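PDB 6OHB: guanine deaminase from Escherichia coli, which catalyses the zinc-dependent hydrolytic deamination of guanine to xanthine and ammonia, the step of purine breakdown that yields xanthine from guanine. Local coordinates for residues 83-88 against 124-129; 128-133 against 332-337. All coordinates share one frame; numbering follows the deposited sequence.

How the contacts relate
From the N terminus, strand 73-84 runs into the zinc site. Contact 1 then closes a loop of 35 mostly helical residues by bringing helix 116-132 back against the end of that strand. The same helix goes on into contact 2, which closes a far longer loop of 198 residues when 332-337 returns to the helix end. The two loops follow one another, overlapping only at K128 and Q129, so neither nests in the other. Their centres lie about 9 Å apart, and F334 joins them by packing on I83, S88 and F126. Together they tie the beginning of the barrel to its end, and both touch the second subunit.

Contact 1 of 2, residues 83-88 against 124-129; sequences IHYPQS and AFFIKQ. With ZN (zinc ion), chain E.
H84 faces two ways: its NE2 binds the zinc ion at 1.9 Å, while its backbone O lies 4.0 Å from CE1 of F126 of helix 116-132. H82, H237 and D327 share the metal. I83, just before H84, turns its side chain to the helix, while Y85 packs on F126 through its CA and ring; F126 buries more surface than any other residue here. Its CG stands anti to the backbone N (chi1 -179°), which carries the ring out from the helix onto the strand end. Y85 lies across one face of that ring, with CA 4.0 Å from the centroid in a CH-pi contact. The phenol ring of Y85 then presents its edge to the F126 face, T-shaped, with the planes at 77° and the centroids 5.8 Å apart. The Y85 OH hydrogen-bonds to the O of A119, earlier in the same helix. I83 meets the far end of the phenylalanine: CD1 sits 3.6 Å from F126 CE1, and CG2 lies in the ring plane at its edge. This is the first beta-alpha unit of the TIM barrel of the amidohydrolase superfamily. Strand 73-84 and its parallel neighbour 135-141 are joined by a beta-alpha-beta crossover whose connection holds helices 98-111 and 116-132, the latter packing here. The strand delivers the HxH pair H82 and H84 to the metal while I83 between them points out to the helix. By similarity, H84 to Q87 also line the substrate site, so F126 packs against two of the residues expected to meet guanine, H84 and Y85. S88 ends the loop with OG at the F126 edge and CB 3.9 Å from F125 CE2. L401 of the second subunit packs on both S88 and F125, while R402 of that subunit hydrogen-bonds to the O of S88.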
ATOM      1  N   ILE A  83      -9.909 -14.541   5.331  1.00 40.53           N
ATOM      2  CA  ILE A  83      -8.526 -14.535   5.794  1.00 40.34           C
ATOM      3  C   ILE A  83      -8.141 -15.969   6.134  1.00 41.37           C
ATOM      4  O   ILE A  83      -8.965 -16.746   6.625  1.00 45.83           O
ATOM      5  CB  ILE A  83      -8.348 -13.561   6.982  1.00 47.74           C
ATOM      6  CG1 ILE A  83      -6.889 -13.518   7.442  1.00 45.05           C
ATOM      7  CG2 ILE A  83      -9.302 -13.903   8.128  1.00 38.80           C
ATOM      8  CD1 ILE A  83      -6.601 -12.417   8.449  1.00 42.73           C
ATOM      9  N   HIS A  84      -6.894 -16.330   5.834  1.00 41.79           N
ATOM     10  CA  HIS A  84      -6.367 -17.675   6.064  1.00 40.63           C
ATOM     11  C   HIS A  84      -5.503 -17.649   7.331  1.00 40.74           C
ATOM     12  O   HIS A  84      -4.452 -17.002   7.358  1.00 46.93           O
ATOM     13  CB  HIS A  84      -5.567 -18.165   4.848  1.00 40.35           C
ATOM     14  CG  HIS A  84      -6.368 -18.339   3.582  1.00 40.13           C
ATOM     15  ND1 HIS A  84      -6.729 -19.578   3.092  1.00 41.16           N
ATOM     16  CD2 HIS A  84      -6.806 -17.440   2.669  1.00 38.18           C
ATOM     17  CE1 HIS A  84      -7.387 -19.432   1.956  1.00 41.23           C
ATOM     18  NE2 HIS A  84      -7.455 -18.145   1.683  1.00 32.92           N
ATOM     19  N   TYR A  85      -5.963 -18.332   8.388  1.00 39.13           N
ATOM     20  CA  TYR A  85      -5.201 -18.416   9.637  1.00 43.15           C
ATOM     21  C   TYR A  85      -3.800 -19.014   9.486  1.00 49.89           C
ATOM     22  O   TYR A  85      -2.841 -18.413  10.004  1.00 43.22           O
ATOM     23  CB  TYR A  85      -6.046 -19.173  10.676  1.00 41.66           C
ATOM     24  CG  TYR A  85      -5.312 -20.098  11.634  1.00 46.26           C
ATOM     25  CD1 TYR A  85      -4.378 -19.609  12.546  1.00 46.19           C
ATOM     26  CD2 TYR A  85      -5.586 -21.464  11.649  1.00 48.92           C
ATOM     27  CE1 TYR A  85      -3.721 -20.456  13.424  1.00 43.44           C
ATOM     28  CE2 TYR A  85      -4.935 -22.320  12.529  1.00 47.36           C
ATOM     29  CZ  TYR A  85      -4.005 -21.811  13.411  1.00 52.62           C
ATOM     30  OH  TYR A  85      -3.357 -22.662  14.283  1.00 55.15           O
ATOM     31  N   PRO A  86      -3.597 -20.181   8.834  1.00 46.53           N
ATOM     32  CA  PRO A  86      -2.261 -20.801   8.856  1.00 52.82           C
ATOM     33  C   PRO A  86      -1.327 -20.322   7.752  1.00 52.91           C
ATOM     34  O   PRO A  86      -0.659 -21.141   7.112  1.00 65.73           O
ATOM     35  CB  PRO A  86      -2.579 -22.290   8.695  1.00 57.36           C
ATOM     36  CG  PRO A  86      -3.764 -22.294   7.792  1.00 54.30           C
ATOM     37  CD  PRO A  86      -4.577 -21.057   8.159  1.00 53.05           C
ATOM     38  N   GLN A  87      -1.268 -19.011   7.504  1.00 52.51           N
ATOM     39  CA  GLN A  87      -0.481 -18.506   6.385  1.00 52.50           C
ATOM     40  C   GLN A  87       0.246 -17.202   6.689  1.00 58.35           C
ATOM     41  O   GLN A  87       0.763 -16.571   5.756  1.00 52.58           O
ATOM     42  CB  GLN A  87      -1.376 -18.308   5.157  1.00 47.13           C
ATOM     43  CG  GLN A  87      -1.832 -19.599   4.498  1.00 47.15           C
ATOM     44  CD  GLN A  87      -2.695 -19.347   3.284  1.00 46.87           C
ATOM     45  OE1 GLN A  87      -2.824 -18.209   2.829  1.00 46.42           O
ATOM     46  NE2 GLN A  87      -3.283 -20.407   2.744  1.00 55.30           N
ATOM     47  N   SER A  88       0.308 -16.779   7.956  1.00 55.52           N
ATOM     48  CA  SER A  88       0.890 -15.479   8.276  1.00 52.76           C
ATOM     49  C   SER A  88       2.361 -15.398   7.873  1.00 59.15           C
ATOM     50  O   SER A  88       2.830 -14.343   7.431  1.00 56.74           O
ATOM     51  CB  SER A  88       0.728 -15.191   9.769  1.00 44.13           C
ATOM     52  OG  SER A  88      -0.639 -15.162  10.144  1.00 55.39           O
ATOM     53  N   ALA A 124      -2.434 -17.791  18.721  1.00 44.23           N
ATOM     54  CA  ALA A 124      -2.263 -16.589  19.533  1.00 50.35           C
ATOM     55  C   ALA A 124      -1.753 -15.424  18.689  1.00 47.38           C
ATOM     56  O   ALA A 124      -2.274 -14.303  18.776  1.00 45.92           O
ATOM     57  CB  ALA A 124      -1.319 -16.868  20.705  1.00 46.28           C
ATOM     58  N   PHE A 125      -0.734 -15.676  17.856  1.00 45.18           N
ATOM     59  CA  PHE A 125      -0.194 -14.616  16.999  1.00 42.70           C
ATOM     60  C   PHE A 125      -1.260 -14.052  16.064  1.00 40.52           C
ATOM     61  O   PHE A 125      -1.343 -12.833  15.860  1.00 41.68           O
ATOM     62  CB  PHE A 125       0.996 -15.153  16.194  1.00 41.81           C
ATOM     63  CG  PHE A 125       1.574 -14.161  15.219  1.00 34.95           C
ATOM     64  CD1 PHE A 125       2.595 -13.313  15.601  1.00 37.88           C
ATOM     65  CD2 PHE A 125       1.098 -14.081  13.921  1.00 41.11           C
ATOM     66  CE1 PHE A 125       3.130 -12.395  14.708  1.00 41.93           C
ATOM     67  CE2 PHE A 125       1.629 -13.164  13.025  1.00 40.13           C
ATOM     68  CZ  PHE A 125       2.645 -12.321  13.422  1.00 39.59           C
ATOM     69  N   PHE A 126      -2.080 -14.930  15.483  1.00 38.06           N
ATOM     70  CA  PHE A 126      -3.115 -14.514  14.544  1.00 41.48           C
ATOM     71  C   PHE A 126      -4.159 -13.640  15.231  1.00 41.04           C
ATOM     72  O   PHE A 126      -4.566 -12.600  14.692  1.00 40.89           O
ATOM     73  CB  PHE A 126      -3.747 -15.765  13.929  1.00 46.03           C
ATOM     74  CG  PHE A 126      -4.809 -15.491  12.913  1.00 39.32           C
ATOM     75  CD1 PHE A 126      -4.474 -15.264  11.586  1.00 44.40           C
ATOM     76  CD2 PHE A 126      -6.145 -15.501  13.274  1.00 35.73           C
ATOM     77  CE1 PHE A 126      -5.459 -15.026  10.638  1.00 47.63           C
ATOM     78  CE2 PHE A 126      -7.135 -15.264  12.338  1.00 38.28           C
ATOM     79  CZ  PHE A 126      -6.799 -15.027  11.018  1.00 47.21           C
ATOM     80  N   ILE A 127      -4.605 -14.047  16.424  1.00 41.88           N
ATOM     81  CA  ILE A 127      -5.562 -13.225  17.166  1.00 41.95           C
ATOM     82  C   ILE A 127      -4.949 -11.870  17.506  1.00 39.53           C
ATOM     83  O   ILE A 127      -5.620 -10.829  17.421  1.00 39.23           O
ATOM     84  CB  ILE A 127      -6.047 -13.962  18.430  1.00 45.43           C
ATOM     85  CG1 ILE A 127      -6.793 -15.245  18.060  1.00 45.98           C
ATOM     86  CG2 ILE A 127      -6.953 -13.058  19.269  1.00 42.32           C
ATOM     87  CD1 ILE A 127      -8.154 -15.015  17.455  1.00 41.36           C
ATOM     88  N   LYS A 128      -3.662 -11.855  17.881  1.00 37.72           N
ATOM     89  CA  LYS A 128      -3.004 -10.591  18.214  1.00 36.23           C
ATOM     90  C   LYS A 128      -2.963  -9.657  17.013  1.00 43.61           C
ATOM     91  O   LYS A 128      -3.201  -8.447  17.145  1.00 44.41           O
ATOM     92  CB  LYS A 128      -1.577 -10.851  18.705  1.00 46.37           C
ATOM     93  CG  LYS A 128      -1.268 -10.509  20.164  1.00 56.30           C
ATOM     94  CD  LYS A 128      -2.279 -11.090  21.137  1.00 61.66           C
ATOM     95  CE  LYS A 128      -1.909 -10.754  22.580  1.00 63.10           C
ATOM     96  NZ  LYS A 128      -0.647 -11.434  23.003  1.00 71.99           N
ATOM     97  N   GLN A 129      -2.683 -10.208  15.827  1.00 38.15           N
ATOM     98  CA  GLN A 129      -2.661  -9.386  14.621  1.00 38.58           C
ATOM     99  C   GLN A 129      -4.044  -8.834  14.307  1.00 37.34           C
ATOM    100  O   GLN A 129      -4.176  -7.668  13.917  1.00 39.72           O
ATOM    101  CB  GLN A 129      -2.112 -10.181  13.437  1.00 41.35           C
ATOM    102  CG  GLN A 129      -0.680 -10.651  13.624  1.00 34.93           C
ATOM    103  CD  GLN A 129       0.223  -9.574  14.193  1.00 36.89           C
ATOM    104  OE1 GLN A 129       0.492  -8.570  13.544  1.00 45.52           O
ATOM    105  NE2 GLN A 129       0.693  -9.781  15.419  1.00 38.57           N
TER
HETATM  106 ZN    ZN E 501      -8.080 -17.149   0.190  1.00 51.08          ZN

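Contact 2 of 2, residues 128-133 against 332-337; sequences KQLLRN and TTFNML
N133 and N335 meet through their side-chain amides: ND2 of N335 donates to OD1 of N133 at 2.9 Å, with a nearly straight N-H (162°), onto a lone pair in the carbonyl plane. The two amides are turned 76° against each other. Beside them F334 sets the face of its ring against the last turns of helix 116-132, and CB of Q129 sits almost exactly over the ring centre, 3.4 Å from the centroid. L130 touches the rim of the same ring, its CD2 4.0 Å from F334 CD2, and ND2 of N133 lies 3.5 Å from F334 CB. One shell further out, the N133 amide is fixed from its other end: ND2 donates to the O of Q129 at 2.9 Å, practically straight and in its own amide plane. With CG beside the backbone N (chi1 -73°), the amide can fold back on the last turn of its helix, and the two bonds together settle its rotation. A water carries the link along the backbone, donating to N133 O and accepting from M336 N at 3.0 Å. N335 is itself positioned by an ST turn, in which its N donates to T333 OG1. F334 also packs on I83 and I328 of its own chain and on L398 of the second subunit. N335 is the N-cap of helix 336-349, its OD1 accepting from the N of Q338. The contact thus sets the end of helix 116-132, which follows the barrel's first strand, on the start of the helix following its eighth strand, 321-324, as expected where a TIM barrel closes on itself.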
ATOM      1  N   LYS A 128      -3.662 -11.855  17.881  1.00 37.72           N
ATOM      2  CA  LYS A 128      -3.004 -10.591  18.214  1.00 36.23           C
ATOM      3  C   LYS A 128      -2.963  -9.657  17.013  1.00 43.61           C
ATOM      4  O   LYS A 128      -3.201  -8.447  17.145  1.00 44.41           O
ATOM      5  CB  LYS A 128      -1.577 -10.851  18.705  1.00 46.37           C
ATOM      6  CG  LYS A 128      -1.268 -10.509  20.164  1.00 56.30           C
ATOM      7  CD  LYS A 128      -2.279 -11.090  21.137  1.00 61.66           C
ATOM      8  CE  LYS A 128      -1.909 -10.754  22.580  1.00 63.10           C
ATOM      9  NZ  LYS A 128      -0.647 -11.434  23.003  1.00 71.99           N
ATOM     10  N   GLN A 129      -2.683 -10.208  15.827  1.00 38.15           N
ATOM     11  CA  GLN A 129      -2.661  -9.386  14.621  1.00 38.58           C
ATOM     12  C   GLN A 129      -4.044  -8.834  14.307  1.00 37.34           C
ATOM     13  O   GLN A 129      -4.176  -7.668  13.917  1.00 39.72           O
ATOM     14  CB  GLN A 129      -2.112 -10.181  13.437  1.00 41.35           C
ATOM     15  CG  GLN A 129      -0.680 -10.651  13.624  1.00 34.93           C
ATOM     16  CD  GLN A 129       0.223  -9.574  14.193  1.00 36.89           C
ATOM     17  OE1 GLN A 129       0.492  -8.570  13.544  1.00 45.52           O
ATOM     18  NE2 GLN A 129       0.693  -9.781  15.419  1.00 38.57           N
ATOM     19  N   LEU A 130      -5.081  -9.665  14.434  1.00 38.65           N
ATOM     20  CA  LEU A 130      -6.446  -9.175  14.253  1.00 39.07           C
ATOM     21  C   LEU A 130      -6.728  -7.990  15.174  1.00 37.65           C
ATOM     22  O   LEU A 130      -7.200  -6.936  14.728  1.00 34.36           O
ATOM     23  CB  LEU A 130      -7.451 -10.297  14.503  1.00 38.28           C
ATOM     24  CG  LEU A 130      -7.476 -11.442  13.491  1.00 43.19           C
ATOM     25  CD1 LEU A 130      -8.553 -12.446  13.874  1.00 42.83           C
ATOM     26  CD2 LEU A 130      -7.693 -10.908  12.079  1.00 38.99           C
ATOM     27  N   LEU A 131      -6.456  -8.152  16.471  1.00 39.06           N
ATOM     28  CA  LEU A 131      -6.790  -7.106  17.436  1.00 37.35           C
ATOM     29  C   LEU A 131      -6.022  -5.816  17.152  1.00 40.31           C
ATOM     30  O   LEU A 131      -6.614  -4.728  17.105  1.00 35.59           O
ATOM     31  CB  LEU A 131      -6.523  -7.597  18.859  1.00 30.96           C
ATOM     32  CG  LEU A 131      -7.421  -8.751  19.304  1.00 38.53           C
ATOM     33  CD1 LEU A 131      -7.119  -9.135  20.744  1.00 37.82           C
ATOM     34  CD2 LEU A 131      -8.890  -8.373  19.135  1.00 32.38           C
ATOM     35  N   ARG A 132      -4.703  -5.914  16.940  1.00 36.76           N
ATOM     36  CA  ARG A 132      -3.906  -4.701  16.767  1.00 39.31           C
ATOM     37  C   ARG A 132      -4.243  -3.942  15.488  1.00 31.64           C
ATOM     38  O   ARG A 132      -3.835  -2.784  15.353  1.00 33.92           O
ATOM     39  CB  ARG A 132      -2.406  -5.025  16.795  1.00 42.45           C
ATOM     40  CG  ARG A 132      -1.852  -5.566  15.494  1.00 42.95           C
ATOM     41  CD  ARG A 132      -0.492  -4.952  15.155  1.00 54.29           C
ATOM     42  NE  ARG A 132       0.437  -4.988  16.281  1.00 56.69           N
ATOM     43  CZ  ARG A 132       1.620  -4.381  16.296  1.00 58.08           C
ATOM     44  NH1 ARG A 132       2.029  -3.692  15.239  1.00 56.69           N
ATOM     45  NH2 ARG A 132       2.398  -4.468  17.365  1.00 57.15           N
ATOM     46  N   ASN A 133      -4.984  -4.540  14.561  1.00 29.55           N
ATOM     47  CA  ASN A 133      -5.425  -3.833  13.367  1.00 31.76           C
ATOM     48  C   ASN A 133      -6.905  -3.464  13.409  1.00 37.42           C
ATOM     49  O   ASN A 133      -7.442  -2.982  12.407  1.00 35.75           O
ATOM     50  CB  ASN A 133      -5.108  -4.660  12.122  1.00 32.17           C
ATOM     51  CG  ASN A 133      -3.620  -4.665  11.801  1.00 38.33           C
ATOM     52  OD1 ASN A 133      -3.111  -3.750  11.157  1.00 41.28           O
ATOM     53  ND2 ASN A 133      -2.916  -5.681  12.273  1.00 30.34           N
ATOM     54  N   THR A 332      -0.643  -9.157   2.114  1.00 38.25           N
ATOM     55  CA  THR A 332       0.510  -8.816   2.935  1.00 45.12           C
ATOM     56  C   THR A 332       0.154  -8.055   4.206  1.00 49.29           C
ATOM     57  O   THR A 332       1.054  -7.752   4.994  1.00 50.31           O
ATOM     58  CB  THR A 332       1.537  -8.018   2.116  1.00 47.52           C
ATOM     59  OG1 THR A 332       0.882  -6.977   1.382  1.00 50.98           O
ATOM     60  CG2 THR A 332       2.277  -8.939   1.147  1.00 43.57           C
ATOM     61  N   THR A 333      -1.107  -7.681   4.410  1.00 44.44           N
ATOM     62  CA  THR A 333      -1.445  -6.896   5.589  1.00 46.78           C
ATOM     63  C   THR A 333      -2.732  -7.399   6.233  1.00 42.35           C
ATOM     64  O   THR A 333      -3.651  -7.844   5.541  1.00 45.26           O
ATOM     65  CB  THR A 333      -1.557  -5.405   5.238  1.00 46.63           C
ATOM     66  OG1 THR A 333      -1.751  -4.648   6.437  1.00 50.13           O
ATOM     67  CG2 THR A 333      -2.711  -5.148   4.273  1.00 46.25           C
ATOM     68  N   PHE A 334      -2.777  -7.350   7.570  1.00 40.53           N
ATOM     69  CA  PHE A 334      -4.002  -7.583   8.331  1.00 42.93           C
ATOM     70  C   PHE A 334      -4.897  -6.352   8.394  1.00 38.17           C
ATOM     71  O   PHE A 334      -6.008  -6.443   8.929  1.00 43.70           O
ATOM     72  CB  PHE A 334      -3.695  -7.989   9.778  1.00 41.49           C
ATOM     73  CG  PHE A 334      -3.251  -9.416   9.951  1.00 43.00           C
ATOM     74  CD1 PHE A 334      -1.926  -9.779   9.746  1.00 43.89           C
ATOM     75  CD2 PHE A 334      -4.149 -10.387  10.361  1.00 39.63           C
ATOM     76  CE1 PHE A 334      -1.514 -11.089   9.928  1.00 42.39           C
ATOM     77  CE2 PHE A 334      -3.744 -11.699  10.540  1.00 41.38           C
ATOM     78  CZ  PHE A 334      -2.427 -12.049  10.324  1.00 42.83           C
ATOM     79  N   ASN A 335      -4.436  -5.213   7.888  1.00 41.69           N
ATOM     80  CA  ASN A 335      -5.058  -3.927   8.172  1.00 40.68           C
ATOM     81  C   ASN A 335      -6.158  -3.612   7.169  1.00 44.32           C
ATOM     82  O   ASN A 335      -5.927  -3.626   5.954  1.00 38.28           O
ATOM     83  CB  ASN A 335      -4.011  -2.815   8.170  1.00 38.74           C
ATOM     84  CG  ASN A 335      -4.545  -1.518   8.749  1.00 42.82           C
ATOM     85  OD1 ASN A 335      -5.088  -0.678   8.027  1.00 41.81           O
ATOM     86  ND2 ASN A 335      -4.405  -1.353  10.063  1.00 39.28           N
ATOM     87  N   MET A 336      -7.348  -3.303   7.694  1.00 35.56           N
ATOM     88  CA  MET A 336      -8.502  -3.015   6.850  1.00 33.46           C
ATOM     89  C   MET A 336      -8.353  -1.684   6.119  1.00 39.13           C
ATOM     90  O   MET A 336      -8.804  -1.547   4.975  1.00 34.97           O
ATOM     91  CB  MET A 336      -9.775  -3.018   7.702  1.00 36.98           C
ATOM     92  CG  MET A 336     -11.085  -2.832   6.934  1.00 42.30           C
ATOM     93  SD  MET A 336     -11.461  -4.123   5.728  1.00 49.67           S
ATOM     94  CE  MET A 336     -10.918  -5.599   6.587  1.00 45.91           C
ATOM     95  N   LEU A 337      -7.734  -0.688   6.758  1.00 34.84           N
ATOM     96  CA  LEU A 337      -7.550   0.600   6.093  1.00 35.87           C
ATOM     97  C   LEU A 337      -6.725   0.437   4.823  1.00 40.98           C
ATOM     98  O   LEU A 337      -7.073   0.976   3.763  1.00 40.65           O
ATOM     99  CB  LEU A 337      -6.906   1.611   7.047  1.00 34.02           C
ATOM    100  CG  LEU A 337      -7.646   1.895   8.359  1.00 41.47           C
ATOM    101  CD1 LEU A 337      -6.816   2.802   9.256  1.00 41.10           C
ATOM    102  CD2 LEU A 337      -9.011   2.506   8.091  1.00 35.53           C
TER
HETATM  103  O   HOH W   1      -8.353  -4.232  10.327  1.00 38.05           O